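Local coordinates for BepC protein (Bartonella tribocorum, PDB 4WGJ), which probably transfers AMP from ATP to threonine or tyrosine residues of target proteins, this chain being its Fic domain part, at residues 19-24 and 155-160; 96-101 and 151-156. All coordinates share one frame; numbering follows the deposited sequence.

Interaction 1: residues 19-24 and 155-160; sequences TTLKNK and FRKGNG. With ANP (phosphoaminophosphonic acid-adenylate ester), chain B.
Leu21 meets Arg156 and Lys157 through its two branches, and its first torsion sets their aim: CG lies anti to the carbonyl carbon (chi1 -73°). Arg156 starts anti to its own N and bends at chi2 (58°), which turns one guanidinium face to Leu21 CD2. The methyl sits over its centre, with Leu21 CD2 3.7 Å from Arg156 CZ. The other methyl lies against the root of the lysine, Leu21 CD1 being 3.7 Å from Lys157 CG. No hydrogen bond joins the two segments. Leu21 is buried, and its carbonyl oxygen accepts a bond from Asn23 within the 19-24 loop.

Beyond Leu21, the lysine chain leads away to the nucleotide analogue. Lys157 NZ donates to O2B of ANP at 2.7 Å and more weakly to O1A. Residues 155-160 belong to the anion-binding loop of the Fic motif, here HPFRKGNGR. Lys157 takes the place of the usual Asp or Glu, which in active Fic enzymes holds the metal, and instead binds the phosphates directly. Gly158 N also reaches O2B of ANP, at 2.9 Å, so this oxygen is gripped twice. Gly158 is the N-cap of helix 159-174 and has a positive phi of 88°, which favours glycine. Asn159 gives both its backbone N and its ND2 to O2A of ANP, the latter at 2.9 Å. Gly160 N donates to the bridging O3A of ANP, also at 2.9 Å. The Asn159 amide is fixed by Phe155: its OD1 takes the Phe155 N-H on a lone pair, and its ND2 gives to Phe155 O from above the carbonyl plane.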
loop_
_atom_site.group_PDB
_atom_site.type_symbol
_atom_site.label_atom_id
_atom_site.label_comp_id
_atom_site.label_asym_id
_atom_site.label_seq_id
_atom_site.Cartn_x
_atom_site.Cartn_y
_atom_site.Cartn_z
ATOM N N THR A 19 -9.496 16.150 -12.010
ATOM C CA THR A 19 -8.835 15.602 -10.837
ATOM C C THR A 19 -8.773 14.077 -10.967
ATOM O O THR A 19 -8.612 13.365 -9.978
ATOM C CB THR A 19 -9.568 15.992 -9.540
ATOM O OG1 THR A 19 -10.901 15.462 -9.564
ATOM C CG2 THR A 19 -9.635 17.504 -9.401
ATOM N N THR A 20 -8.910 13.586 -12.196
ATOM C CA THR A 20 -8.932 12.148 -12.457
ATOM C C THR A 20 -7.578 11.598 -12.904
ATOM O O THR A 20 -6.975 12.101 -13.848
ATOM C CB THR A 20 -9.965 11.795 -13.536
ATOM O OG1 THR A 20 -11.256 12.247 -13.123
ATOM C CG2 THR A 20 -10.009 10.279 -13.763
ATOM N N LEU A 21 -7.106 10.550 -12.233
ATOM C CA LEU A 21 -5.844 9.924 -12.614
ATOM C C LEU A 21 -5.913 9.333 -14.016
ATOM O O LEU A 21 -6.888 8.649 -14.352
ATOM C CB LEU A 21 -5.471 8.827 -11.613
ATOM C CG LEU A 21 -4.982 9.313 -10.245
ATOM C CD1 LEU A 21 -5.122 8.222 -9.174
ATOM C CD2 LEU A 21 -3.524 9.791 -10.342
ATOM N N LYS A 22 -4.889 9.593 -14.825
ATOM C CA LYS A 22 -4.776 8.931 -16.120
ATOM C C LYS A 22 -4.810 7.426 -15.909
ATOM O O LYS A 22 -4.156 6.909 -15.002
ATOM C CB LYS A 22 -3.483 9.336 -16.840
ATOM C CG LYS A 22 -3.417 10.815 -17.234
ATOM C CD LYS A 22 -2.037 11.161 -17.796
ATOM C CE LYS A 22 -1.947 12.615 -18.212
ATOM N NZ LYS A 22 -0.552 12.946 -18.650
ATOM N N ASN A 23 -5.576 6.725 -16.738
ATOM C CA ASN A 23 -5.737 5.291 -16.552
ATOM C C ASN A 23 -5.909 4.582 -17.891
ATOM O O ASN A 23 -6.251 5.201 -18.893
ATOM C CB ASN A 23 -6.927 5.004 -15.642
ATOM C CG ASN A 23 -8.225 5.536 -16.209
ATOM O OD1 ASN A 23 -8.898 4.851 -16.973
ATOM N ND2 ASN A 23 -8.576 6.772 -15.854
ATOM N N LYS A 24 -5.664 3.277 -17.898
ATOM C CA LYS A 24 -5.637 2.521 -19.158
ATOM C C LYS A 24 -7.017 2.297 -19.767
ATOM O O LYS A 24 -7.131 1.884 -20.923
ATOM C CB LYS A 24 -4.934 1.178 -18.944
ATOM C CG LYS A 24 -3.411 1.321 -18.744
ATOM C CD LYS A 24 -2.743 0.028 -18.266
ATOM C CE LYS A 24 -2.708 -1.022 -19.355
ATOM N NZ LYS A 24 -1.842 -0.597 -20.509
ATOM N N PHE A 155 3.441 4.831 -3.517
ATOM C CA PHE A 155 2.847 4.970 -4.856
ATOM C C PHE A 155 1.921 6.178 -4.969
ATOM O O PHE A 155 1.428 6.696 -3.968
ATOM C CB PHE A 155 2.080 3.688 -5.231
ATOM C CG PHE A 155 2.907 2.438 -5.064
ATOM C CD1 PHE A 155 3.814 2.060 -6.044
ATOM C CD2 PHE A 155 2.815 1.676 -3.898
ATOM C CE1 PHE A 155 4.609 0.935 -5.880
ATOM C CE2 PHE A 155 3.616 0.548 -3.726
ATOM C CZ PHE A 155 4.510 0.185 -4.722
ATOM N N ARG A 156 1.667 6.611 -6.198
ATOM C CA ARG A 156 0.754 7.736 -6.412
ATOM C C ARG A 156 -0.666 7.377 -5.944
ATOM O O ARG A 156 -1.412 8.225 -5.459
ATOM C CB ARG A 156 0.759 8.152 -7.886
ATOM C CG ARG A 156 -0.255 9.246 -8.248
ATOM C CD ARG A 156 -0.036 10.529 -7.424
ATOM N NE ARG A 156 -1.032 11.555 -7.756
ATOM C CZ ARG A 156 -2.287 11.562 -7.305
ATOM N NH1 ARG A 156 -2.722 10.592 -6.495
ATOM N NH2 ARG A 156 -3.114 12.538 -7.670
ATOM N N LYS A 157 -1.018 6.103 -6.071
ATOM C CA LYS A 157 -2.346 5.617 -5.708
ATOM C C LYS A 157 -2.237 4.105 -5.542
ATOM O O LYS A 157 -1.305 3.491 -6.076
ATOM C CB LYS A 157 -3.388 5.978 -6.788
ATOM C CG LYS A 157 -4.864 5.881 -6.336
ATOM C CD LYS A 157 -5.142 6.883 -5.213
ATOM C CE LYS A 157 -6.629 7.021 -4.911
ATOM N NZ LYS A 157 -7.226 5.738 -4.448
ATOM N N GLY A 158 -3.163 3.510 -4.793
ATOM C CA GLY A 158 -3.153 2.068 -4.603
ATOM C C GLY A 158 -2.305 1.599 -3.428
ATOM O O GLY A 158 -2.012 0.406 -3.292
ATOM N N ASN A 159 -1.914 2.528 -2.565
ATOM C CA ASN A 159 -1.074 2.187 -1.419
ATOM C C ASN A 159 -1.758 1.275 -0.419
ATOM O O ASN A 159 -1.160 0.309 0.036
ATOM C CB ASN A 159 -0.618 3.461 -0.708
ATOM C CG ASN A 159 0.322 4.267 -1.555
ATOM O OD1 ASN A 159 1.497 3.938 -1.652
ATOM N ND2 ASN A 159 -0.185 5.304 -2.184
ATOM N N GLY A 160 -2.998 1.601 -0.069
ATOM C CA GLY A 160 -3.739 0.801 0.890
ATOM C C GLY A 160 -3.878 -0.625 0.418
ATOM O O GLY A 160 -3.596 -1.572 1.149
HETATM P PG ANP B . -7.961 2.190 -0.285
HETATM O O1G ANP B . -8.493 0.824 -0.863
HETATM O O2G ANP B . -9.147 2.948 0.244
HETATM O O3G ANP B . -6.954 1.878 0.881
HETATM P PB ANP B . -5.795 2.927 -2.199
HETATM O O1B ANP B . -5.533 1.457 -2.230
HETATM O O2B ANP B . -5.796 3.561 -3.621
HETATM N N3B ANP B . -7.296 3.218 -1.487
HETATM P PA ANP B . -4.336 5.189 -1.389
HETATM O O1A ANP B . -5.546 6.017 -1.645
HETATM O O2A ANP B . -3.103 5.528 -2.218
HETATM O O3A ANP B . -4.621 3.623 -1.419
HETATM O "O5'" ANP B . -3.981 5.319 0.153
HETATM C "C5'" ANP B . -5.023 5.066 1.126
HETATM C "C4'" ANP B . -4.434 4.827 2.494
HETATM O "O4'" ANP B . -4.164 6.100 3.139
HETATM C "C3'" ANP B . -5.362 4.052 3.437
HETATM O "O3'" ANP B . -4.668 3.063 4.193
HETATM C "C2'" ANP B . -5.937 5.156 4.328
HETATM O "O2'" ANP B . -6.363 4.681 5.600
HETATM C "C1'" ANP B . -4.732 6.084 4.435
HETATM N N9 ANP B . -5.082 7.444 4.839
HETATM C C8 ANP B . -6.189 8.160 4.461
HETATM N N7 ANP B . -6.264 9.353 5.001
HETATM C C5 ANP B . -5.128 9.430 5.792
HETATM C C6 ANP B . -4.619 10.439 6.635
HETATM N N6 ANP B . -5.216 11.619 6.818
HETATM N N1 ANP B . -3.461 10.191 7.286
HETATM C C2 ANP B . -2.864 9.010 7.109
HETATM N N3 ANP B . -3.247 7.985 6.345
HETATM C C4 ANP B . -4.391 8.259 5.708
#

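Interaction 2: residues 96-101 and 151-156; sequences PAMRPK and HAHPFR. With ANP (phosphoaminophosphonic acid-adenylate ester), chain B.
Met98 and His153 make the sulfur-aromatic part of this contact. The sulfur lies in the plane of the imidazole, at its edge, with Met98 SD 4.7 Å from the centroid of the His153 ring. It approaches the CD2 and NE2 side, and Met98 SD stands 3.8 Å from His153 CD2. The two side chains cross at about a right angle. His153 follows helix 135-152 with a positive phi (49°), and its CG is anti to the backbone N (chi1 -166°), which carries the ring toward Met98.

The remaining contacts across the segments are van der Waals. Met98 bends at chi3 (75°), and its terminal methyl turns to Arg156, with Met98 CE 3.7 Å from Arg156 NH1. The same methyl touches the Arg156 carbonyl oxygen.

Nucleotide contacts form a third group. The CE1 corner of the imidazole faces the alpha phosphate, with His153 CE1 3.5 Å from O5' of ANP. His153 is the histidine that opens the Fic motif; in Fic enzymes it is the catalytic base. Met98 packs directly on it and is second-shell to the nucleotide. Pro100 borders the adenine amino end, its CG 3.3 Å from C6 of ANP.

Phe107 stacks on His153, and a backbone hydrogen bond links Met98 with Phe107. Arg81 NE is hydrogen-bonded to the His153 carbonyl oxygen, and Arg81 also touches Met98. Pro154 packs on helix 111-126 and helix 59-70. The contact therefore joins the loop between strand 92-93 and helix 111-126 to the turn that leads from helix 135-152 into helix 159-174.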
loop_
_atom_site.group_PDB
_atom_site.type_symbol
_atom_site.label_atom_id
_atom_site.label_comp_id
_atom_site.label_asym_id
_atom_site.label_seq_id
_atom_site.Cartn_x
_atom_site.Cartn_y
_atom_site.Cartn_z
ATOM N N PRO A 96 6.859 13.569 -5.267
ATOM C CA PRO A 96 7.652 13.278 -4.065
ATOM C C PRO A 96 6.934 13.616 -2.762
ATOM O O PRO A 96 7.265 13.033 -1.734
ATOM C CB PRO A 96 8.894 14.160 -4.249
ATOM C CG PRO A 96 8.407 15.280 -5.113
ATOM C CD PRO A 96 7.493 14.610 -6.095
ATOM N N ALA A 97 5.979 14.543 -2.795
ATOM C CA ALA A 97 5.295 14.956 -1.571
ATOM C C ALA A 97 3.792 14.715 -1.672
ATOM O O ALA A 97 3.153 15.169 -2.619
ATOM C CB ALA A 97 5.572 16.421 -1.277
ATOM N N MET A 98 3.234 13.999 -0.700
ATOM C CA MET A 98 1.782 13.826 -0.607
ATOM C C MET A 98 1.368 14.047 0.836
ATOM O O MET A 98 2.035 13.592 1.771
ATOM C CB MET A 98 1.326 12.431 -1.078
ATOM C CG MET A 98 1.600 12.139 -2.551
ATOM S SD MET A 98 0.761 10.651 -3.183
ATOM C CE MET A 98 -0.915 11.233 -3.331
ATOM N N ARG A 99 0.268 14.761 1.017
ATOM C CA ARG A 99 -0.252 15.037 2.347
ATOM C C ARG A 99 -1.764 14.933 2.253
ATOM O O ARG A 99 -2.370 15.572 1.392
ATOM C CB ARG A 99 0.191 16.424 2.830
ATOM C CG ARG A 99 -0.379 16.841 4.169
ATOM C CD ARG A 99 0.125 18.221 4.573
ATOM N NE ARG A 99 -0.166 19.224 3.552
ATOM C CZ ARG A 99 -1.320 19.876 3.441
ATOM N NH1 ARG A 99 -2.311 19.639 4.293
ATOM N NH2 ARG A 99 -1.486 20.767 2.476
ATOM N N PRO A 100 -2.380 14.102 3.107
ATOM C CA PRO A 100 -3.839 13.971 3.059
ATOM C C PRO A 100 -4.524 15.327 3.238
ATOM O O PRO A 100 -4.140 16.089 4.129
ATOM C CB PRO A 100 -4.148 13.034 4.227
ATOM C CG PRO A 100 -2.876 12.287 4.469
ATOM C CD PRO A 100 -1.769 13.229 4.127
ATOM N N LYS A 101 -5.502 15.630 2.387
ATOM C CA LYS A 101 -6.200 16.912 2.460
ATOM C C LYS A 101 -6.846 17.093 3.828
ATOM O O LYS A 101 -7.529 16.197 4.324
ATOM C CB LYS A 101 -7.260 17.024 1.358
ATOM N N HIS A 151 3.056 4.895 6.225
ATOM C CA HIS A 151 3.707 6.214 6.251
ATOM C C HIS A 151 4.555 6.397 4.990
ATOM O O HIS A 151 4.617 7.491 4.436
ATOM C CB HIS A 151 4.578 6.405 7.492
ATOM C CG HIS A 151 5.210 7.768 7.573
ATOM N ND1 HIS A 151 6.461 8.045 7.062
ATOM C CD2 HIS A 151 4.749 8.934 8.090
ATOM C CE1 HIS A 151 6.750 9.320 7.269
ATOM N NE2 HIS A 151 5.728 9.883 7.890
ATOM N N ALA A 152 5.207 5.328 4.541
ATOM C CA ALA A 152 6.031 5.419 3.331
ATOM C C ALA A 152 5.190 5.798 2.102
ATOM O O ALA A 152 5.603 6.652 1.307
ATOM C CB ALA A 152 6.767 4.112 3.082
ATOM N N HIS A 153 4.024 5.163 1.963
ATOM C CA HIS A 153 3.028 5.534 0.944
ATOM C C HIS A 153 3.711 5.657 -0.411
ATOM O O HIS A 153 3.678 6.719 -1.029
ATOM C CB HIS A 153 2.360 6.863 1.350
ATOM C CG HIS A 153 1.099 7.199 0.603
ATOM N ND1 HIS A 153 -0.139 6.711 0.968
ATOM C CD2 HIS A 153 0.878 8.034 -0.445
ATOM C CE1 HIS A 153 -1.064 7.218 0.171
ATOM N NE2 HIS A 153 -0.473 8.017 -0.701
ATOM N N PRO A 154 4.369 4.575 -0.864
ATOM C CA PRO A 154 5.339 4.733 -1.956
ATOM C C PRO A 154 4.748 5.012 -3.332
ATOM O O PRO A 154 5.516 5.371 -4.225
ATOM C CB PRO A 154 6.061 3.371 -1.992
ATOM C CG PRO A 154 5.766 2.729 -0.666
ATOM C CD PRO A 154 4.373 3.205 -0.327
ATOM N N PHE A 155 3.441 4.831 -3.517
ATOM C CA PHE A 155 2.847 4.970 -4.856
ATOM C C PHE A 155 1.921 6.178 -4.969
ATOM O O PHE A 155 1.428 6.696 -3.968
ATOM C CB PHE A 155 2.080 3.688 -5.231
ATOM C CG PHE A 155 2.907 2.438 -5.064
ATOM C CD1 PHE A 155 3.814 2.060 -6.044
ATOM C CD2 PHE A 155 2.815 1.676 -3.898
ATOM C CE1 PHE A 155 4.609 0.935 -5.880
ATOM C CE2 PHE A 155 3.616 0.548 -3.726
ATOM C CZ PHE A 155 4.510 0.185 -4.722
ATOM N N ARG A 156 1.667 6.611 -6.198
ATOM C CA ARG A 156 0.754 7.736 -6.412
ATOM C C ARG A 156 -0.666 7.377 -5.944
ATOM O O ARG A 156 -1.412 8.225 -5.459
ATOM C CB ARG A 156 0.759 8.152 -7.886
ATOM C CG ARG A 156 -0.255 9.246 -8.248
ATOM C CD ARG A 156 -0.036 10.529 -7.424
ATOM N NE ARG A 156 -1.032 11.555 -7.756
ATOM C CZ ARG A 156 -2.287 11.562 -7.305
ATOM N NH1 ARG A 156 -2.722 10.592 -6.495
ATOM N NH2 ARG A 156 -3.114 12.538 -7.670
HETATM P PG ANP B . -7.961 2.190 -0.285
HETATM O O1G ANP B . -8.493 0.824 -0.863
HETATM O O2G ANP B . -9.147 2.948 0.244
HETATM O O3G ANP B . -6.954 1.878 0.881
HETATM P PB ANP B . -5.795 2.927 -2.199
HETATM O O1B ANP B . -5.533 1.457 -2.230
HETATM O O2B ANP B . -5.796 3.561 -3.621
HETATM N N3B ANP B . -7.296 3.218 -1.487
HETATM P PA ANP B . -4.336 5.189 -1.389
HETATM O O1A ANP B . -5.546 6.017 -1.645
HETATM O O2A ANP B . -3.103 5.528 -2.218
HETATM O O3A ANP B . -4.621 3.623 -1.419
HETATM O "O5'" ANP B . -3.981 5.319 0.153
HETATM C "C5'" ANP B . -5.023 5.066 1.126
HETATM C "C4'" ANP B . -4.434 4.827 2.494
HETATM O "O4'" ANP B . -4.164 6.100 3.139
HETATM C "C3'" ANP B . -5.362 4.052 3.437
HETATM O "O3'" ANP B . -4.668 3.063 4.193
HETATM C "C2'" ANP B . -5.937 5.156 4.328
HETATM O "O2'" ANP B . -6.363 4.681 5.600
HETATM C "C1'" ANP B . -4.732 6.084 4.435
HETATM N N9 ANP B . -5.082 7.444 4.839
HETATM C C8 ANP B . -6.189 8.160 4.461
HETATM N N7 ANP B . -6.264 9.353 5.001
HETATM C C5 ANP B . -5.128 9.430 5.792
HETATM C C6 ANP B . -4.619 10.439 6.635
HETATM N N6 ANP B . -5.216 11.619 6.818
HETATM N N1 ANP B . -3.461 10.191 7.286
HETATM C C2 ANP B . -2.864 9.010 7.109
HETATM N N3 ANP B . -3.247 7.985 6.345
HETATM C C4 ANP B . -4.391 8.259 5.708
#

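From the N terminus, the loop between helix 8-11 and helix 30-48 comes first. Its residues 19-24 meet 155-160 in interaction 1, which closes a long loop of 130 intervening residues. Within that span lies 96-101, after strand 92-93. Its partner 151-156 in interaction 2 closes a shorter loop that includes helix 111-126 and most of helix 135-152. The shorter loop lies wholly within the longer one, and the two end on the same turn, sharing Phe155 and Arg156. Thus both the N-terminal loop and the loop before helix 111-126 are tied to the connection between helices 135-152 and 159-174. Both interactions touch ANP, interaction 2 from Pro100 as well as His153.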